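Local coordinates for protein dehalogenase-like hydrolase (Ralstonia solanacearum, PDB 3UMB) that probably catalyses the hydrolytic dehalogenation of small (S)-2-haloalkanoic acids to the corresponding (R)-2-hydroxyalkanoic acids, and binds magnesium, at residues T68-R73 with E88-M92; F193-W197 with D221-F225. All blocks are in the same frame, centred on the assembly; numbering follows the deposited sequence.

Contact 1 (T68-R73 with E88-M92); sequences TVDALR and EATLM
Val-69 and Met-92 mark the closest passage of the two helices, their CA atoms 7.5 Å apart. The axes of the short segments 68-73 and 88-92 come within 11.3 Å of each other, and their N-to-C directions diverge by 126°, roughly midway between perpendicular and antiparallel. At this separation the backbones do not touch, and side chains must span the gap. The pair is a worked example of helices packed through apolar side chains with an ion pair at the margin. Met-92, present as selenomethionine, fills the centre: bends at chi2 and chi3 fold its chain so that CE rests against two methyls, 3.6 Å from Thr-68 CG2 and equally near Val-69 CG2. Leu-72 extends the apolar patch, its two methyls dividing the work: CD2 faces the selenium of Met-92, while CD1 meets Leu-91 CD1 at 4.1 Å, the two leucine side chains crossing at about a right angle. At the margin Arg-73 grips Glu-88 side-on. Its NE gives a nearly straight bond to Glu-88 OE1 (3.1 Å, 167°) in the guanidinium plane, and Arg-73 NH2 meets Glu-88 OE2 on its syn lone pair, tilted from the guanidinium plane, at a nominal 2.5 Å, a value too short to take literally. With a nitrogen for each oxygen, and a weak extra bond from NE to OE2, the pairing should restrict rotation of both groups, although their planes remain twisted by 39°. Val-69 CG1 lies over one guanidinium face, shielding part of the ion pair. Helices 64-78 and 85-96 probably belong to the helical cap known from related L-2-haloacid dehalogenases. Helix 33-54 packs against both, Trp-40 touching Leu-72 and Met-92 and Gln-44 bonding to the Thr-68 hydroxyl, while helix 19-28 meets Leu-91 through Arg-24 and Leu-28.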
ATOM      1  N   THR A  68       8.996  10.542  -3.396  1.00 19.25           N
ATOM      2  CA  THR A  68      10.016   9.612  -3.890  1.00 19.12           C
ATOM      3  C   THR A  68      11.325   9.835  -3.071  1.00 20.74           C
ATOM      4  O   THR A  68      12.041   8.921  -2.757  1.00 21.97           O
ATOM      5  CB  THR A  68      10.190   9.722  -5.418  1.00 19.00           C
ATOM      6  OG1 THR A  68       9.011   9.247  -6.071  1.00 18.37           O
ATOM      7  CG2 THR A  68      11.384   8.917  -5.922  1.00 14.05           C
ATOM      8  N   VAL A  69      11.598  11.067  -2.701  1.00 22.50           N
ATOM      9  CA  VAL A  69      12.746  11.396  -1.852  1.00 22.81           C
ATOM     10  C   VAL A  69      12.536  10.751  -0.469  1.00 22.02           C
ATOM     11  O   VAL A  69      13.373   9.983  -0.022  1.00 22.03           O
ATOM     12  CB  VAL A  69      12.910  12.943  -1.797  1.00 23.12           C
ATOM     13  CG1 VAL A  69      13.891  13.381  -0.714  1.00 23.46           C
ATOM     14  CG2 VAL A  69      13.324  13.473  -3.203  1.00 24.57           C
ATOM     15  N   ASP A  70      11.370  11.005   0.143  1.00 21.02           N
ATOM     16  CA  ASP A  70      10.991  10.369   1.409  1.00 20.03           C
ATOM     17  C   ASP A  70      11.213   8.855   1.376  1.00 19.81           C
ATOM     18  O   ASP A  70      11.817   8.290   2.278  1.00 18.99           O
ATOM     19  CB  ASP A  70       9.531  10.633   1.735  1.00 20.70           C
ATOM     20  CG  ASP A  70       9.234  12.077   1.949  1.00 20.98           C
ATOM     21  OD1 ASP A  70      10.210  12.800   2.181  1.00 24.29           O
ATOM     22  OD2 ASP A  70       8.046  12.490   1.842  1.00 23.45           O
ATOM     23  N   ALA A  71      10.684   8.191   0.368  1.00 18.52           N
ATOM     24  CA  ALA A  71      10.800   6.735   0.298  1.00 18.60           C
ATOM     25  C   ALA A  71      12.270   6.328   0.171  1.00 18.67           C
ATOM     26  O   ALA A  71      12.690   5.327   0.755  1.00 18.52           O
ATOM     27  CB  ALA A  71       9.981   6.137  -0.868  1.00 16.83           C
ATOM     28  N   LEU A  72      13.035   7.066  -0.630  1.00 18.97           N
ATOM     29  CA  LEU A  72      14.439   6.729  -0.858  1.00 19.05           C
ATOM     30  C   LEU A  72      15.241   6.862   0.440  1.00 18.51           C
ATOM     31  O   LEU A  72      16.099   6.032   0.742  1.00 18.32           O
ATOM     32  CB  LEU A  72      15.050   7.668  -1.901  1.00 19.58           C
ATOM     33  CG  LEU A  72      16.583   7.600  -2.064  1.00 18.44           C
ATOM     34  CD1 LEU A  72      16.922   6.234  -2.668  1.00 18.64           C
ATOM     35  CD2 LEU A  72      17.095   8.739  -2.903  1.00 16.01           C
ATOM     36  N   ARG A  73      14.993   7.965   1.141  1.00 18.99           N
ATOM     37  CA  ARG A  73      15.528   8.207   2.471  1.00 19.84           C
ATOM     38  C   ARG A  73      15.170   7.156   3.503  1.00 19.58           C
ATOM     39  O   ARG A  73      16.058   6.673   4.250  1.00 18.53           O
ATOM     40  CB  ARG A  73      15.076   9.550   2.994  1.00 20.47           C
ATOM     41  CG  ARG A  73      15.740  10.711   2.279  1.00 25.47           C
ATOM     42  CD  ARG A  73      15.262  12.075   2.756  1.00 29.26           C
ATOM     43  NE  ARG A  73      15.971  13.143   2.009  1.00 34.88           N
ATOM     44  CZ  ARG A  73      15.573  14.414   1.896  1.00 36.51           C
ATOM     45  NH1 ARG A  73      14.448  14.841   2.461  1.00 38.89           N
ATOM     46  NH2 ARG A  73      16.299  15.266   1.191  1.00 38.90           N
ATOM     47  N   GLU A  88      22.081  10.967  -2.973  1.00 36.19           N
ATOM     48  CA  GLU A  88      20.676  11.341  -3.111  1.00 36.30           C
ATOM     49  C   GLU A  88      20.435  12.125  -4.407  1.00 36.45           C
ATOM     50  O   GLU A  88      19.668  11.691  -5.248  1.00 36.37           O
ATOM     51  CB  GLU A  88      20.256  12.204  -1.926  1.00 35.92           C
ATOM     52  CG  GLU A  88      18.861  12.737  -2.025  1.00 36.13           C
ATOM     53  CD  GLU A  88      18.300  13.069  -0.696  1.00 35.40           C
ATOM     54  OE1 GLU A  88      18.363  12.212   0.196  1.00 37.26           O
ATOM     55  OE2 GLU A  88      17.781  14.180  -0.528  1.00 36.37           O
ATOM     56  N   ALA A  89      21.103  13.273  -4.563  1.00 36.40           N
ATOM     57  CA  ALA A  89      21.002  14.038  -5.816  1.00 36.40           C
ATOM     58  C   ALA A  89      21.220  13.117  -7.022  1.00 35.37           C
ATOM     59  O   ALA A  89      20.426  13.095  -7.937  1.00 36.08           O
ATOM     60  CB  ALA A  89      21.971  15.246  -5.819  1.00 36.49           C
ATOM     61  N   THR A  90      22.243  12.287  -6.994  1.00 35.45           N
ATOM     62  CA  THR A  90      22.538  11.403  -8.129  1.00 34.92           C
ATOM     63  C   THR A  90      21.429  10.455  -8.474  1.00 34.91           C
ATOM     64  O   THR A  90      21.227  10.119  -9.646  1.00 33.99           O
ATOM     65  CB  THR A  90      23.784  10.536  -7.870  1.00 35.15           C
ATOM     66  OG1 THR A  90      24.913  11.384  -7.704  1.00 34.63           O
ATOM     67  CG2 THR A  90      24.048   9.589  -9.039  1.00 35.21           C
ATOM     68  N   LEU A  91      20.726   9.961  -7.460  1.00 35.59           N
ATOM     69  CA  LEU A  91      19.734   8.908  -7.727  1.00 35.95           C
ATOM     70  C   LEU A  91      18.459   9.535  -8.192  1.00 35.32           C
ATOM     71  O   LEU A  91      17.758   8.975  -9.001  1.00 35.05           O
ATOM     72  CB  LEU A  91      19.489   8.017  -6.505  1.00 36.25           C
ATOM     73  CG  LEU A  91      20.494   6.862  -6.366  1.00 37.42           C
ATOM     74  CD1 LEU A  91      20.195   6.082  -5.082  1.00 37.26           C
ATOM     75  CD2 LEU A  91      20.438   5.951  -7.607  1.00 35.85           C
HETATM   76  N   MSE A  92      18.174  10.702  -7.639  1.00 35.81           N
HETATM   77  CA  MSE A  92      17.032  11.509  -8.042  1.00 36.32           C
HETATM   78  C   MSE A  92      17.209  12.005  -9.520  1.00 37.46           C
HETATM   79  O   MSE A  92      16.313  11.749 -10.347  1.00 37.59           O
HETATM   80  CB  MSE A  92      16.760  12.631  -6.992  1.00 36.33           C
HETATM   81  CG  MSE A  92      16.105  12.132  -5.587  1.00 34.22           C
HETATM   82 SE   MSE A  92      14.731  10.727  -5.813  1.00 37.71          SE
HETATM   83  CE  MSE A  92      13.279  11.929  -6.489  1.00 34.44           C
TER

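Contact 2 (F193-W197 with D221-F225); sequences FTTFW and DLLQF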
ATOM      1  N   PHE A 193     -12.957   1.786 -17.308  1.00 25.84           N
ATOM      2  CA  PHE A 193     -12.171   1.801 -18.560  1.00 25.84           C
ATOM      3  C   PHE A 193     -12.104   0.428 -19.170  1.00 25.79           C
ATOM      4  O   PHE A 193     -12.262  -0.577 -18.491  1.00 25.06           O
ATOM      5  CB  PHE A 193     -10.709   2.201 -18.360  1.00 25.49           C
ATOM      6  CG  PHE A 193     -10.509   3.583 -17.830  1.00 25.64           C
ATOM      7  CD1 PHE A 193     -10.358   4.661 -18.690  1.00 23.89           C
ATOM      8  CD2 PHE A 193     -10.430   3.810 -16.449  1.00 25.22           C
ATOM      9  CE1 PHE A 193     -10.158   5.949 -18.193  1.00 22.90           C
ATOM     10  CE2 PHE A 193     -10.210   5.074 -15.960  1.00 23.05           C
ATOM     11  CZ  PHE A 193     -10.067   6.157 -16.838  1.00 22.39           C
ATOM     12  N   THR A 194     -11.823   0.392 -20.463  1.00 26.18           N
ATOM     13  CA  THR A 194     -11.322  -0.833 -21.078  1.00 26.66           C
ATOM     14  C   THR A 194      -9.857  -0.810 -20.731  1.00 26.26           C
ATOM     15  O   THR A 194      -9.171   0.168 -21.017  1.00 26.62           O
ATOM     16  CB  THR A 194     -11.428  -0.837 -22.639  1.00 26.95           C
ATOM     17  OG1 THR A 194     -12.771  -0.543 -23.035  1.00 28.21           O
ATOM     18  CG2 THR A 194     -10.998  -2.206 -23.200  1.00 27.62           C
ATOM     19  N   THR A 195      -9.354  -1.865 -20.112  1.00 26.18           N
ATOM     20  CA  THR A 195      -7.976  -1.825 -19.692  1.00 25.45           C
ATOM     21  C   THR A 195      -7.127  -2.960 -20.287  1.00 25.12           C
ATOM     22  O   THR A 195      -7.594  -4.082 -20.474  1.00 24.35           O
ATOM     23  CB  THR A 195      -7.900  -1.902 -18.158  1.00 25.05           C
ATOM     24  OG1 THR A 195      -8.355  -3.181 -17.761  1.00 26.55           O
ATOM     25  CG2 THR A 195      -8.766  -0.861 -17.505  1.00 23.86           C
ATOM     26  N   PHE A 196      -5.857  -2.651 -20.498  1.00 25.02           N
ATOM     27  CA  PHE A 196      -4.884  -3.615 -20.912  1.00 26.12           C
ATOM     28  C   PHE A 196      -3.721  -3.589 -19.915  1.00 25.53           C
ATOM     29  O   PHE A 196      -3.183  -2.531 -19.623  1.00 25.35           O
ATOM     30  CB  PHE A 196      -4.360  -3.245 -22.307  1.00 27.29           C
ATOM     31  CG  PHE A 196      -3.400  -4.250 -22.874  1.00 30.00           C
ATOM     32  CD1 PHE A 196      -3.872  -5.306 -23.675  1.00 33.22           C
ATOM     33  CD2 PHE A 196      -2.034  -4.157 -22.610  1.00 32.81           C
ATOM     34  CE1 PHE A 196      -3.007  -6.258 -24.185  1.00 33.60           C
ATOM     35  CE2 PHE A 196      -1.140  -5.128 -23.140  1.00 35.45           C
ATOM     36  CZ  PHE A 196      -1.643  -6.173 -23.930  1.00 34.11           C
ATOM     37  N   TRP A 197      -3.288  -4.764 -19.460  1.00 24.45           N
ATOM     38  CA  TRP A 197      -2.202  -4.874 -18.507  1.00 23.49           C
ATOM     39  C   TRP A 197      -0.929  -5.378 -19.185  1.00 24.10           C
ATOM     40  O   TRP A 197      -0.878  -6.534 -19.634  1.00 23.70           O
ATOM     41  CB  TRP A 197      -2.634  -5.832 -17.381  1.00 22.75           C
ATOM     42  CG  TRP A 197      -1.587  -6.086 -16.331  1.00 20.28           C
ATOM     43  CD1 TRP A 197      -0.627  -5.221 -15.888  1.00 19.69           C
ATOM     44  CD2 TRP A 197      -1.428  -7.287 -15.559  1.00 19.55           C
ATOM     45  NE1 TRP A 197       0.151  -5.825 -14.896  1.00 16.79           N
ATOM     46  CE2 TRP A 197      -0.329  -7.093 -14.685  1.00 17.51           C
ATOM     47  CE3 TRP A 197      -2.108  -8.507 -15.520  1.00 20.75           C
ATOM     48  CZ2 TRP A 197       0.087  -8.064 -13.800  1.00 17.52           C
ATOM     49  CZ3 TRP A 197      -1.668  -9.475 -14.641  1.00 19.89           C
ATOM     50  CH2 TRP A 197      -0.600  -9.236 -13.785  1.00 18.50           C
ATOM     51  N   ASP A 221       2.399  -6.418 -27.658  1.00 42.25           N
ATOM     52  CA  ASP A 221       1.165  -7.169 -27.425  1.00 42.55           C
ATOM     53  C   ASP A 221      -0.042  -6.244 -27.348  1.00 42.21           C
ATOM     54  O   ASP A 221      -1.140  -6.648 -27.749  1.00 42.48           O
ATOM     55  CB  ASP A 221       1.237  -8.058 -26.182  1.00 42.70           C
ATOM     56  CG  ASP A 221       2.157  -9.253 -26.368  1.00 43.70           C
ATOM     57  OD1 ASP A 221       2.224  -9.822 -27.492  1.00 45.25           O
ATOM     58  OD2 ASP A 221       2.823  -9.616 -25.377  1.00 44.28           O
ATOM     59  N   LEU A 222       0.148  -5.021 -26.840  1.00 41.91           N
ATOM     60  CA  LEU A 222      -0.962  -4.056 -26.708  1.00 41.94           C
ATOM     61  C   LEU A 222      -1.491  -3.642 -28.082  1.00 43.29           C
ATOM     62  O   LEU A 222      -2.706  -3.621 -28.313  1.00 42.95           O
ATOM     63  CB  LEU A 222      -0.548  -2.804 -25.917  1.00 40.74           C
ATOM     64  CG  LEU A 222      -1.484  -1.601 -26.184  1.00 38.73           C
ATOM     65  CD1 LEU A 222      -2.847  -1.778 -25.575  1.00 31.09           C
ATOM     66  CD2 LEU A 222      -0.884  -0.322 -25.730  1.00 37.53           C
ATOM     67  N   LEU A 223      -0.554  -3.296 -28.971  1.00 45.39           N
ATOM     68  CA  LEU A 223      -0.834  -3.077 -30.406  1.00 46.43           C
ATOM     69  C   LEU A 223      -1.625  -4.240 -30.997  1.00 47.35           C
ATOM     70  O   LEU A 223      -2.661  -4.013 -31.634  1.00 47.78           O
ATOM     71  CB  LEU A 223       0.474  -2.886 -31.177  1.00 46.61           C
ATOM     72  CG  LEU A 223       0.416  -2.202 -32.552  1.00 47.81           C
ATOM     73  CD1 LEU A 223      -0.456  -0.936 -32.590  1.00 46.25           C
ATOM     74  CD2 LEU A 223       1.853  -1.889 -33.033  1.00 49.77           C
ATOM     75  N   GLN A 224      -1.153  -5.473 -30.774  1.00 48.08           N
ATOM     76  CA  GLN A 224      -1.849  -6.670 -31.272  1.00 48.89           C
ATOM     77  C   GLN A 224      -3.332  -6.478 -30.960  1.00 48.89           C
ATOM     78  O   GLN A 224      -4.182  -6.530 -31.841  1.00 48.94           O
ATOM     79  CB  GLN A 224      -1.366  -7.965 -30.576  1.00 49.45           C
ATOM     80  CG  GLN A 224      -0.405  -8.923 -31.319  1.00 51.75           C
ATOM     81  CD  GLN A 224      -0.252 -10.334 -30.601  1.00 55.36           C
ATOM     82  OE1 GLN A 224       0.463 -10.485 -29.586  1.00 55.33           O
ATOM     83  NE2 GLN A 224      -0.926 -11.353 -31.156  1.00 55.04           N
ATOM     84  N   PHE A 225      -3.605  -6.207 -29.681  1.00 48.79           N
ATOM     85  CA  PHE A 225      -4.952  -6.275 -29.094  1.00 48.19           C
ATOM     86  C   PHE A 225      -5.909  -5.221 -29.626  1.00 48.72           C
ATOM     87  O   PHE A 225      -7.091  -5.512 -29.857  1.00 48.53           O
ATOM     88  CB  PHE A 225      -4.829  -6.182 -27.556  1.00 47.93           C
ATOM     89  CG  PHE A 225      -6.067  -5.699 -26.851  1.00 45.00           C
ATOM     90  CD1 PHE A 225      -6.999  -6.599 -26.355  1.00 42.96           C
ATOM     91  CD2 PHE A 225      -6.275  -4.347 -26.643  1.00 44.28           C
ATOM     92  CE1 PHE A 225      -8.127  -6.159 -25.694  1.00 42.77           C
ATOM     93  CE2 PHE A 225      -7.413  -3.898 -25.966  1.00 43.11           C
ATOM     94  CZ  PHE A 225      -8.331  -4.804 -25.500  1.00 42.49           C
TER
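The ring of Phe-196 receives the backbone of a helix on one of its faces: Leu-222 CA lies 3.8 Å from the ring centroid and 22° off the normal, a CH-pi contact displaced toward the rim. From there the Leu-222 side chain continues along the ring: Leu-222 CB lies 3.7 Å from Phe-196 CE2, and Leu-222 CD1 sits over Phe-196 CG on the same face. The ring of Phe-225 is touched on one face by Phe-196 CD1, while Thr-194 CG2 approaches its edge near CZ, at 4.4 Å. These two rings meet obliquely, with centroids 5.4 Å apart and planes at 47°, and their side chains slide past each other in opposite directions. Phe-196 reaches the helix because its CG is anti to the backbone N (chi1 -176°), which sends the ring outward from strand 194-198 until CZ lies 4.1 Å from Asp-221 CB. The carboxylate of Asp-221 turns elsewhere, bonding to the backbone N of His-217. This is the helix-on-sheet packing of a Rossmann-like HAD core, with helix 219-227 lying against the parallel sheet; Leu-222 also reaches Leu-176 and Val-178 on the adjacent strand 175-179. The contact is made by aromatic rings, aliphatic carbons and helix backbone, which implies that, between these segments, burial and fit rather than directed polar bonds supply the attraction.

Contact 1 and contact 2 show the same chain solving two packing problems, helix against helix and helix against sheet. They follow in series along the sequence and lie on opposite sides of the chain's centre, with their own centres 33 Å apart and their nearest atoms about 20 Å apart, so neither touches the other. Contact 1 lies nearer the magnesium sites: the Arg-73 side chain is about 6 Å from that of the magnesium-binding residue Ala-77 and about 11 Å from a bound magnesium ion. Contact 2 lies away from them, its Thr-194 side chain about 13 Å from a bound sodium ion. As in relatives, the catalytic pocket probably lies between the core and the helical cap.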